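Local coordinates for mutual gliding-motility protein MglA (Myxococcus xanthus DK 1622, PDB 6H17) that binds and hydrolyses GTP as a small Arf-family GTPase, acting as the intracellular switch that sets the direction and speed of gliding, at residues V100-S105 against Q139-D144; A112-L117 against K156-R161; Q106-E111 against L145-T150. All coordinates share one frame; numbering follows the deposited sequence. Where two conformers were deposited one is given.

Interaction 1. Residues V100-S105 against Q139-D144. With GSP (5'-guanosine-diphosphate-monothiophosphate), chain C.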
# COMPACT_ATOMS: atom_id res chain seq x y z
N VAL A 100 -1.89 2.34 -0.03
CA VAL A 100 -2.87 1.44 -0.64
C VAL A 100 -3.49 0.67 0.51
O VAL A 100 -2.77 -0.03 1.25
CB VAL A 100 -2.22 0.46 -1.62
CG1 VAL A 100 -3.27 -0.53 -2.12
CG2 VAL A 100 -1.57 1.19 -2.78
N PHE A 101 -4.81 0.79 0.68
CA PHE A 101 -5.51 -0.04 1.65
C PHE A 101 -6.04 -1.27 0.92
O PHE A 101 -6.86 -1.14 0.01
CB PHE A 101 -6.66 0.70 2.33
CG PHE A 101 -7.30 -0.12 3.41
CD1 PHE A 101 -8.40 -0.94 3.16
CD2 PHE A 101 -6.77 -0.09 4.69
CE1 PHE A 101 -8.97 -1.69 4.18
CE2 PHE A 101 -7.32 -0.85 5.70
CZ PHE A 101 -8.42 -1.62 5.46
N VAL A 102 -5.59 -2.45 1.33
CA VAL A 102 -6.01 -3.71 0.74
C VAL A 102 -7.09 -4.29 1.63
O VAL A 102 -6.82 -4.72 2.76
CB VAL A 102 -4.84 -4.68 0.58
CG1 VAL A 102 -5.30 -5.99 -0.03
CG2 VAL A 102 -3.71 -4.06 -0.25
N ALA A 103 -8.33 -4.30 1.16
CA ALA A 103 -9.44 -4.88 1.90
C ALA A 103 -9.66 -6.32 1.46
O ALA A 103 -9.57 -6.65 0.28
CB ALA A 103 -10.70 -4.06 1.64
N ASP A 104 -9.92 -7.18 2.43
CA ASP A 104 -10.29 -8.56 2.14
C ASP A 104 -11.79 -8.61 1.87
O ASP A 104 -12.59 -8.33 2.76
CB ASP A 104 -9.93 -9.43 3.35
CG ASP A 104 -10.09 -10.92 3.07
OD1 ASP A 104 -11.05 -11.31 2.36
OD2 ASP A 104 -9.24 -11.72 3.55
N SER A 105 -12.19 -8.97 0.65
CA SER A 105 -13.61 -8.89 0.32
C SER A 105 -14.46 -9.94 1.03
O SER A 105 -15.70 -9.85 0.97
CB SER A 105 -13.82 -9.08 -1.19
OG SER A 105 -13.31 -7.98 -1.93
N GLN A 139 -8.13 -1.06 -2.53
CA GLN A 139 -8.23 -2.27 -3.33
C GLN A 139 -9.18 -3.24 -2.66
O GLN A 139 -9.03 -3.55 -1.47
CB GLN A 139 -6.85 -2.90 -3.46
CG GLN A 139 -6.83 -4.13 -4.34
CD GLN A 139 -5.50 -4.82 -4.35
OE1 GLN A 139 -5.25 -5.74 -3.57
NE2 GLN A 139 -4.61 -4.37 -5.25
N TYR A 140 -10.16 -3.73 -3.41
CA TYR A 140 -11.08 -4.76 -2.93
C TYR A 140 -10.54 -6.09 -3.44
O TYR A 140 -10.82 -6.50 -4.56
CB TYR A 140 -12.50 -4.50 -3.42
CG TYR A 140 -13.03 -3.11 -3.14
CD1 TYR A 140 -12.77 -2.45 -1.93
CD2 TYR A 140 -13.78 -2.44 -4.09
CE1 TYR A 140 -13.28 -1.17 -1.69
CE2 TYR A 140 -14.27 -1.17 -3.86
CZ TYR A 140 -14.01 -0.55 -2.66
OH TYR A 140 -14.49 0.73 -2.40
N ASN A 141 -9.74 -6.75 -2.61
CA ASN A 141 -9.04 -7.96 -3.00
C ASN A 141 -9.89 -9.19 -2.72
O ASN A 141 -10.91 -9.14 -2.03
CB ASN A 141 -7.68 -8.02 -2.29
CG ASN A 141 -6.77 -9.07 -2.85
OD1 ASN A 141 -6.74 -9.30 -4.07
ND2 ASN A 141 -6.02 -9.74 -1.99
N LYS A 142 -9.46 -10.31 -3.28
CA LYS A 142 -10.15 -11.60 -3.12
C LYS A 142 -11.52 -11.62 -3.80
O LYS A 142 -12.46 -12.27 -3.33
CB LYS A 142 -10.21 -12.10 -1.68
CG LYS A 142 -8.90 -11.92 -0.91
CD LYS A 142 -8.76 -12.91 0.23
CE LYS A 142 -7.47 -12.68 0.99
NZ LYS A 142 -7.44 -13.49 2.25
N ARG A 143 -11.62 -10.99 -4.97
CA ARG A 143 -12.87 -10.99 -5.72
C ARG A 143 -13.25 -12.36 -6.23
O ARG A 143 -14.40 -12.56 -6.62
CB ARG A 143 -12.82 -10.02 -6.90
CG ARG A 143 -12.53 -8.57 -6.55
CD ARG A 143 -13.45 -8.01 -5.49
NE ARG A 143 -14.85 -8.26 -5.83
CZ ARG A 143 -15.85 -8.24 -4.96
NH1 ARG A 143 -15.63 -7.92 -3.70
NH2 ARG A 143 -17.08 -8.50 -5.37
N ASP A 144 -12.32 -13.31 -6.23
CA ASP A 144 -12.55 -14.65 -6.74
C ASP A 144 -13.33 -15.53 -5.78
O ASP A 144 -13.80 -16.60 -6.19
CB ASP A 144 -11.20 -15.33 -7.02
CG ASP A 144 -10.33 -15.43 -5.78
OD1 ASP A 144 -9.92 -16.56 -5.43
OD2 ASP A 144 -10.05 -14.40 -5.15
PG GSP C . -0.13 -10.23 6.97
O3B GSP C . -0.97 -10.70 5.62
S1G GSP C . -0.61 -11.44 8.31
O2G GSP C . 1.35 -10.23 6.55
O3G GSP C . -0.59 -8.79 7.24
PB GSP C . -0.90 -10.22 4.11
O1B GSP C . -1.88 -9.13 3.87
O2B GSP C . 0.49 -9.96 3.70
PA GSP C . -0.82 -12.42 2.22
O1A GSP C . -0.55 -11.61 1.04
O2A GSP C . 0.29 -13.20 2.78
O3A GSP C . -1.48 -11.54 3.37
O5' GSP C . -2.06 -13.35 1.85
C5' GSP C . -2.61 -14.23 2.82
C4' GSP C . -3.27 -15.42 2.14
O4' GSP C . -4.35 -14.96 1.30
C3' GSP C . -2.32 -16.16 1.23
O3' GSP C . -2.57 -17.55 1.32
C2' GSP C . -2.64 -15.67 -0.18
O2' GSP C . -2.35 -16.57 -1.21
C1' GSP C . -4.14 -15.41 -0.03
N9 GSP C . -4.69 -14.44 -0.96
C8 GSP C . -4.20 -13.19 -1.18
N7 GSP C . -4.95 -12.56 -2.11
C5 GSP C . -5.92 -13.45 -2.49
C6 GSP C . -6.96 -13.37 -3.42
O6 GSP C . -7.22 -12.37 -4.14
N1 GSP C . -7.74 -14.48 -3.55
C2 GSP C . -7.54 -15.61 -2.80
N2 GSP C . -8.36 -16.64 -2.97
N3 GSP C . -6.54 -15.71 -1.89
C4 GSP C . -5.76 -14.62 -1.78

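Interaction 2. Residues A112-L117 against K156-R161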
# COMPACT_ATOMS: atom_id res chain seq x y z
N ALA A 112 -12.83 -6.76 10.33
CA ALA A 112 -11.39 -6.59 10.34
C ALA A 112 -10.97 -5.51 9.36
O ALA A 112 -10.07 -4.71 9.66
CB ALA A 112 -10.70 -7.92 10.05
N ASN A 113 -11.61 -5.44 8.18
CA ASN A 113 -11.35 -4.35 7.25
C ASN A 113 -11.62 -3.01 7.91
O ASN A 113 -10.81 -2.08 7.82
CB ASN A 113 -12.25 -4.44 6.02
CG ASN A 113 -11.88 -5.55 5.07
OD1 ASN A 113 -10.70 -5.90 4.93
ND2 ASN A 113 -12.87 -6.07 4.36
N MET A 114 -12.76 -2.88 8.58
CA MET A 114 -13.12 -1.59 9.17
C MET A 114 -12.18 -1.22 10.31
O MET A 114 -11.80 -0.05 10.45
CB MET A 114 -14.55 -1.64 9.66
CG MET A 114 -15.54 -1.72 8.55
SD MET A 114 -17.19 -2.00 9.19
CE MET A 114 -18.13 -1.51 7.76
N GLU A 115 -11.81 -2.19 11.14
CA GLU A 115 -10.87 -1.93 12.22
C GLU A 115 -9.54 -1.45 11.66
O GLU A 115 -8.94 -0.49 12.15
CB GLU A 115 -10.68 -3.18 13.08
CG GLU A 115 -9.56 -3.08 14.13
CD GLU A 115 -10.07 -2.74 15.52
OE1 GLU A 115 -9.57 -3.34 16.49
OE2 GLU A 115 -10.97 -1.88 15.63
N SER A 116 -9.05 -2.13 10.63
CA SER A 116 -7.77 -1.77 10.05
C SER A 116 -7.81 -0.40 9.38
O SER A 116 -6.83 0.35 9.46
CB SER A 116 -7.32 -2.85 9.07
OG SER A 116 -6.06 -2.56 8.52
N LEU A 117 -8.91 -0.06 8.71
CA LEU A 117 -9.01 1.24 8.05
C LEU A 117 -9.05 2.36 9.09
O LEU A 117 -8.42 3.42 8.90
CB LEU A 117 -10.26 1.26 7.16
CG LEU A 117 -10.56 2.56 6.42
CD1 LEU A 117 -9.37 2.97 5.57
CD2 LEU A 117 -11.82 2.37 5.58
N LYS A 156 -19.70 1.13 -0.29
CA LYS A 156 -20.51 1.79 0.73
C LYS A 156 -19.93 1.60 2.12
O LYS A 156 -20.06 2.49 2.96
CB LYS A 156 -21.95 1.28 0.65
CG LYS A 156 -22.69 1.74 -0.60
CD LYS A 156 -24.08 1.14 -0.68
CE LYS A 156 -24.81 1.65 -1.91
NZ LYS A 156 -26.12 0.96 -2.08
N ALA A 157 -19.29 0.46 2.38
CA ALA A 157 -18.74 0.21 3.70
C ALA A 157 -17.41 0.91 3.93
O ALA A 157 -17.11 1.31 5.06
CB ALA A 157 -18.55 -1.29 3.91
N LEU A 158 -16.56 1.02 2.90
CA LEU A 158 -15.15 1.36 3.09
C LEU A 158 -14.67 2.56 2.29
O LEU A 158 -13.52 2.96 2.49
CB LEU A 158 -14.26 0.16 2.73
CG LEU A 158 -14.48 -1.10 3.55
CD1 LEU A 158 -13.74 -2.28 2.91
CD2 LEU A 158 -14.07 -0.94 5.00
N ASN A 159 -15.46 3.11 1.38
CA ASN A 159 -14.99 4.18 0.50
C ASN A 159 -16.00 5.32 0.46
O ASN A 159 -16.57 5.64 -0.57
CB ASN A 159 -14.71 3.67 -0.91
CG ASN A 159 -13.96 4.68 -1.75
OD1 ASN A 159 -13.51 5.72 -1.25
ND2 ASN A 159 -13.81 4.38 -3.03
N HIS A 160 -16.18 5.96 1.61
CA HIS A 160 -17.20 6.99 1.73
C HIS A 160 -16.84 8.25 0.95
O HIS A 160 -17.73 9.00 0.55
CB HIS A 160 -17.40 7.34 3.21
CG HIS A 160 -17.91 6.19 4.03
ND1 HIS A 160 -17.93 6.21 5.41
CD2 HIS A 160 -18.41 4.99 3.67
CE1 HIS A 160 -18.43 5.07 5.86
NE2 HIS A 160 -18.73 4.31 4.82
N ARG A 161 -15.55 8.49 0.72
CA ARG A 161 -15.09 9.68 0.01
C ARG A 161 -14.83 9.45 -1.47
O ARG A 161 -14.30 10.34 -2.15
CB ARG A 161 -13.81 10.22 0.65
CG ARG A 161 -13.96 10.79 2.05
CD ARG A 161 -12.70 11.56 2.46
NE ARG A 161 -11.81 10.80 3.34
CZ ARG A 161 -10.95 9.86 2.94
NH1 ARG A 161 -10.86 9.52 1.66
NH2 ARG A 161 -10.19 9.25 3.83

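Interaction 3. Residues Q106-E111 against L145-T150. With GSP (5'-guanosine-diphosphate-monothiophosphate), chain C; SO4 (sulfate ion), chain D.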
# COMPACT_ATOMS: atom_id res chain seq x y z
N GLN A 106 -13.87 -10.96 1.65
CA GLN A 106 -14.68 -11.98 2.31
C GLN A 106 -15.58 -11.35 3.37
O GLN A 106 -15.14 -10.54 4.19
CB GLN A 106 -13.79 -13.02 2.98
CG GLN A 106 -12.96 -13.82 2.03
CD GLN A 106 -12.07 -14.79 2.75
OE1 GLN A 106 -12.42 -15.97 2.90
NE2 GLN A 106 -10.95 -14.32 3.23
N ILE A 107 -16.85 -11.76 3.39
CA ILE A 107 -17.83 -11.14 4.28
C ILE A 107 -17.42 -11.28 5.74
O ILE A 107 -17.60 -10.35 6.54
CB ILE A 107 -19.23 -11.67 3.96
CG1 ILE A 107 -20.31 -10.80 4.62
CG2 ILE A 107 -19.38 -13.15 4.35
CD1 ILE A 107 -21.67 -10.99 3.99
N GLU A 108 -16.80 -12.41 6.10
CA GLU A 108 -16.37 -12.64 7.47
C GLU A 108 -15.31 -11.65 7.93
O GLU A 108 -15.14 -11.45 9.14
CB GLU A 108 -15.82 -14.07 7.59
CG GLU A 108 -16.85 -15.17 7.34
CD GLU A 108 -16.95 -15.62 5.89
OE1 GLU A 108 -16.45 -14.92 4.97
OE2 GLU A 108 -17.55 -16.69 5.65
N ARG A 109 -14.60 -11.02 7.00
CA ARG A 109 -13.50 -10.13 7.32
C ARG A 109 -13.88 -8.66 7.23
O ARG A 109 -13.01 -7.81 7.34
CB ARG A 109 -12.31 -10.42 6.40
CG ARG A 109 -11.74 -11.82 6.61
CD ARG A 109 -11.13 -11.99 7.99
NE ARG A 109 -9.84 -11.31 8.10
CZ ARG A 109 -9.22 -11.04 9.25
NH1 ARG A 109 -9.77 -11.33 10.43
NH2 ARG A 109 -8.05 -10.46 9.24
N MET A 110 -15.16 -8.34 7.07
CA MET A 110 -15.54 -6.94 6.98
C MET A 110 -15.21 -6.18 8.25
O MET A 110 -14.75 -5.04 8.19
CB MET A 110 -17.02 -6.77 6.61
CG MET A 110 -17.44 -5.30 6.49
SD MET A 110 -16.45 -4.33 5.31
CE MET A 110 -17.23 -4.78 3.75
N GLU A 111 -15.47 -6.76 9.43
CA GLU A 111 -15.14 -6.05 10.65
C GLU A 111 -13.65 -5.78 10.72
O GLU A 111 -13.23 -4.70 11.14
CB GLU A 111 -15.59 -6.82 11.89
CG GLU A 111 -17.06 -6.62 12.24
CD GLU A 111 -17.33 -6.82 13.73
OE1 GLU A 111 -16.37 -6.87 14.52
OE2 GLU A 111 -18.52 -6.92 14.11
N LEU A 145 -13.49 -15.12 -4.53
CA LEU A 145 -14.04 -16.03 -3.53
C LEU A 145 -15.57 -15.96 -3.50
O LEU A 145 -16.15 -14.88 -3.67
CB LEU A 145 -13.46 -15.72 -2.15
CG LEU A 145 -11.97 -16.06 -2.04
CD1 LEU A 145 -11.44 -15.73 -0.66
CD2 LEU A 145 -11.75 -17.54 -2.36
N PRO A 146 -16.24 -17.08 -3.27
CA PRO A 146 -17.71 -17.08 -3.30
C PRO A 146 -18.32 -16.29 -2.16
O PRO A 146 -19.48 -15.87 -2.29
CB PRO A 146 -18.06 -18.57 -3.23
CG PRO A 146 -16.88 -19.22 -2.59
CD PRO A 146 -15.67 -18.42 -3.03
N ASN A 147 -17.59 -16.10 -1.07
CA ASN A 147 -18.06 -15.33 0.07
C ASN A 147 -17.64 -13.86 -0.02
O ASN A 147 -17.76 -13.14 0.99
CB ASN A 147 -17.58 -15.98 1.38
CG ASN A 147 -16.05 -16.24 1.42
OD1 ASN A 147 -15.44 -16.60 0.42
ND2 ASN A 147 -15.47 -16.13 2.61
N ALA A 148 -17.18 -13.39 -1.17
CA ALA A 148 -16.86 -11.98 -1.34
C ALA A 148 -18.13 -11.13 -1.32
O ALA A 148 -19.14 -11.47 -1.94
CB ALA A 148 -16.14 -11.76 -2.67
N VAL A 149 -18.05 -10.01 -0.60
CA VAL A 149 -19.11 -8.99 -0.60
C VAL A 149 -19.18 -8.35 -1.98
O VAL A 149 -18.20 -8.32 -2.73
CB VAL A 149 -18.72 -7.99 0.50
CG1 VAL A 149 -19.57 -6.73 0.48
CG2 VAL A 149 -18.82 -8.67 1.87
N THR A 150 -20.35 -7.83 -2.35
CA THR A 150 -20.43 -7.19 -3.65
C THR A 150 -19.59 -5.91 -3.67
O THR A 150 -19.31 -5.30 -2.63
CB THR A 150 -21.87 -6.84 -4.03
OG1 THR A 150 -22.31 -5.74 -3.23
CG2 THR A 150 -22.79 -8.02 -3.86
PG GSP C . -0.13 -10.23 6.97
O3B GSP C . -0.97 -10.70 5.62
S1G GSP C . -0.61 -11.44 8.31
O2G GSP C . 1.35 -10.23 6.55
O3G GSP C . -0.59 -8.79 7.24
PB GSP C . -0.90 -10.22 4.11
O1B GSP C . -1.88 -9.13 3.87
O2B GSP C . 0.49 -9.96 3.70
PA GSP C . -0.82 -12.42 2.22
O1A GSP C . -0.55 -11.61 1.04
O2A GSP C . 0.29 -13.20 2.78
O3A GSP C . -1.48 -11.54 3.37
O5' GSP C . -2.06 -13.35 1.85
C5' GSP C . -2.61 -14.23 2.82
C4' GSP C . -3.27 -15.42 2.14
O4' GSP C . -4.35 -14.96 1.30
C3' GSP C . -2.32 -16.16 1.23
O3' GSP C . -2.57 -17.55 1.32
C2' GSP C . -2.64 -15.67 -0.18
O2' GSP C . -2.35 -16.57 -1.21
C1' GSP C . -4.14 -15.41 -0.03
N9 GSP C . -4.69 -14.44 -0.96
C8 GSP C . -4.20 -13.19 -1.18
N7 GSP C . -4.95 -12.56 -2.11
C5 GSP C . -5.92 -13.45 -2.49
C6 GSP C . -6.96 -13.37 -3.42
O6 GSP C . -7.22 -12.37 -4.14
N1 GSP C . -7.74 -14.48 -3.55
C2 GSP C . -7.54 -15.61 -2.80
N2 GSP C . -8.36 -16.64 -2.97
N3 GSP C . -6.54 -15.71 -1.89
C4 GSP C . -5.76 -14.62 -1.78
S SO4 D . -6.53 -10.60 12.72
O1 SO4 D . -6.03 -10.45 11.35
O2 SO4 D . -6.27 -9.36 13.46
O3 SO4 D . -7.97 -10.84 12.74
O4 SO4 D . -5.80 -11.70 13.35

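Interaction 1. Residues V100-S105 against Q139-D144
Lys142 and Asp104 form a salt bridge beside the guanine base, with Lys142 NZ 2.8 Å from Asp104 OD2. The ammonium group meets that oxygen from above the carboxylate plane. The lysine chain is extended beyond CG, and its CD and CE run past the carboxylate. Lys142 CG also rests 3.5 Å from GSP C6, so the aliphatic part of Lys142 serves both partners. Next to it, Asn141 ND2 donates to GSP N7 (3.0 Å). Asp144 grips the other edge of guanine: Asp144 OD2 accepts from GSP N1 at 2.8 Å and Asp144 OD1 from GSP N2 at 2.9 Å. These residues belong to the N/TKxD motif of small GTPases, here Asn-Lys-Arg-Asp.

The motif follows directly on a parallel strand pair. Phe101 O, Ala103 N and Ala103 O bond in turn to Gln139 N, Gln139 O and Asn141 N, which sets the level of Asn141 in the sheet. At the strand ends Asn141 O accepts from both Ser105 N and Ser105 OG, from opposite faces of its carbonyl plane; the OG distance is 2.7 Å. Ser105 OG lies anti to its own carbonyl carbon (chi1 -68°), which folds the hydroxyl back onto Asn141 O. Arg143 NH1 gives Ser105 OG a weak bond and has Val149 O as its stronger partner.

Farther out, Asn141 OD1 accepts from Ala170 N and ND2 also reaches Cys23 O, which fixes the amide flip. Lys142 NZ has a second acceptor in Leu22 O. The paired N1 and N2 bonds to one carboxylate are consistent with selection for guanine, since adenine lacks both donors.

Interaction 2. Residues A112-L117 against K156-R161
Leu158 lies across three side chains of helix 110-125 and carries most of this contact. It is helix-to-helix packing on one face of the central sheet of the Ras-like, P-loop GTPase fold. Helix 110-125 meets the C-terminal end of helix 151-158. No hydrogen bond crosses between the segments.

The side chain of Leu158 stands at about a right angle to those of Asn113 and Met114. Both its methyls, CD1 and CD2, lie 4.1 Å from Asn113 CB. Leu158 CD2 also touches both Met114 CG (3.9 Å) and Leu117 CD2 (4.0 Å). Leu158 CG is anti to its carbonyl carbon (chi1 -60°), and this turn carries both methyls over to the neighbouring helix. Leu117 meets Leu158 at a slant, and its CD2 also comes within 3.6 Å of Leu158 O.

The polar end of Asn113 is engaged elsewhere: ND2 donates to Asp104 O at the end of strand 98-104. Beneath the helices, Leu158 also rests on Ala103 and Ile138 of the sheet.

Met114 is extended beyond CG and runs along the more exposed margin. In the conformer given here, its terminal methyl, Met114 CE, ends 3.9 Å from Ala157 CB.

Interaction 3. Residues Q106-E111 against L145-T150
Leu145 opens the contact by laying its CD1 methyl on the side chain of Gln106, 3.6 Å from Gln106 CD. Its other methyl, CD2, is 3.6 Å from GSP N2, so one leucine touches both the base and the loop after strand 98-104. Leu145 also starts a type I beta turn that ends at Ala148.

Asn147, within that turn, makes the polar part of the contact. Its single ND2 group serves two acceptors, both near its amide plane. In the conformer given, Asn147 ND2 meets Glu108 OE1 on the syn side at 2.8 Å, somewhat out of the carboxylate plane, with an N-H...O angle of 159°. Asn147 ND2 meets Gln106 OE1 at 3.1 Å, well off the line of its C=O bond; the two amide planes stand almost perpendicular, 88° apart. Asn147 CG lies between its backbone N and carbonyl carbon (chi1 53°), a rotation that directs the amide toward Gln106 and Glu108. A leucine in place of Asn147 would probably leave Glu108 OE1 and Gln106 OE1 without their shared donor and Glu108 freer to turn. The backbone takes part as well: Asn147 O accepts from Ile107 N at 2.9 Å.

This turn follows the guanine-binding Asn-Lys-Arg-Asp motif of the Ras-like fold and leads into helix 151-158. On the other side, residues 107-109 form a short 3-10 segment that runs into helix 110-125.

Ala148 comes close through its backbone, in a single bridge with Gln106. Val149 then turns inward, just ahead of Thr150, the N-cap of helix 151-158. Val149 CG2 sits against Ile107 CA and, at 3.7 Å, Ile107 CB; the two side chains cross at about a right angle. Val149 CG1 only just reaches Met110 CE.

Overall arrangement
The three contacts lie on one side of the chain's centre, with their own centres 10 to 13 Å apart. All three first segments precede all the second ones, and both sets run in the order 1, 3, 2. The first set passes from strand 98-104 into helix 110-125. The second runs from strand 136-141 through a loop to the end of helix 151-158 and just past it. Interaction 1 is the buried sheet pairing, interaction 3 joins the loops beyond it, and interaction 2 packs the helices on the sheet. Ser105 O to Val149 N ties 1 to 3; Met110 CE against Ala157 CB ties 3 to 2. Interactions 1 and 3 both touch the nucleotide, so the guanine site is built at the ends of the same strands that the helices pack on.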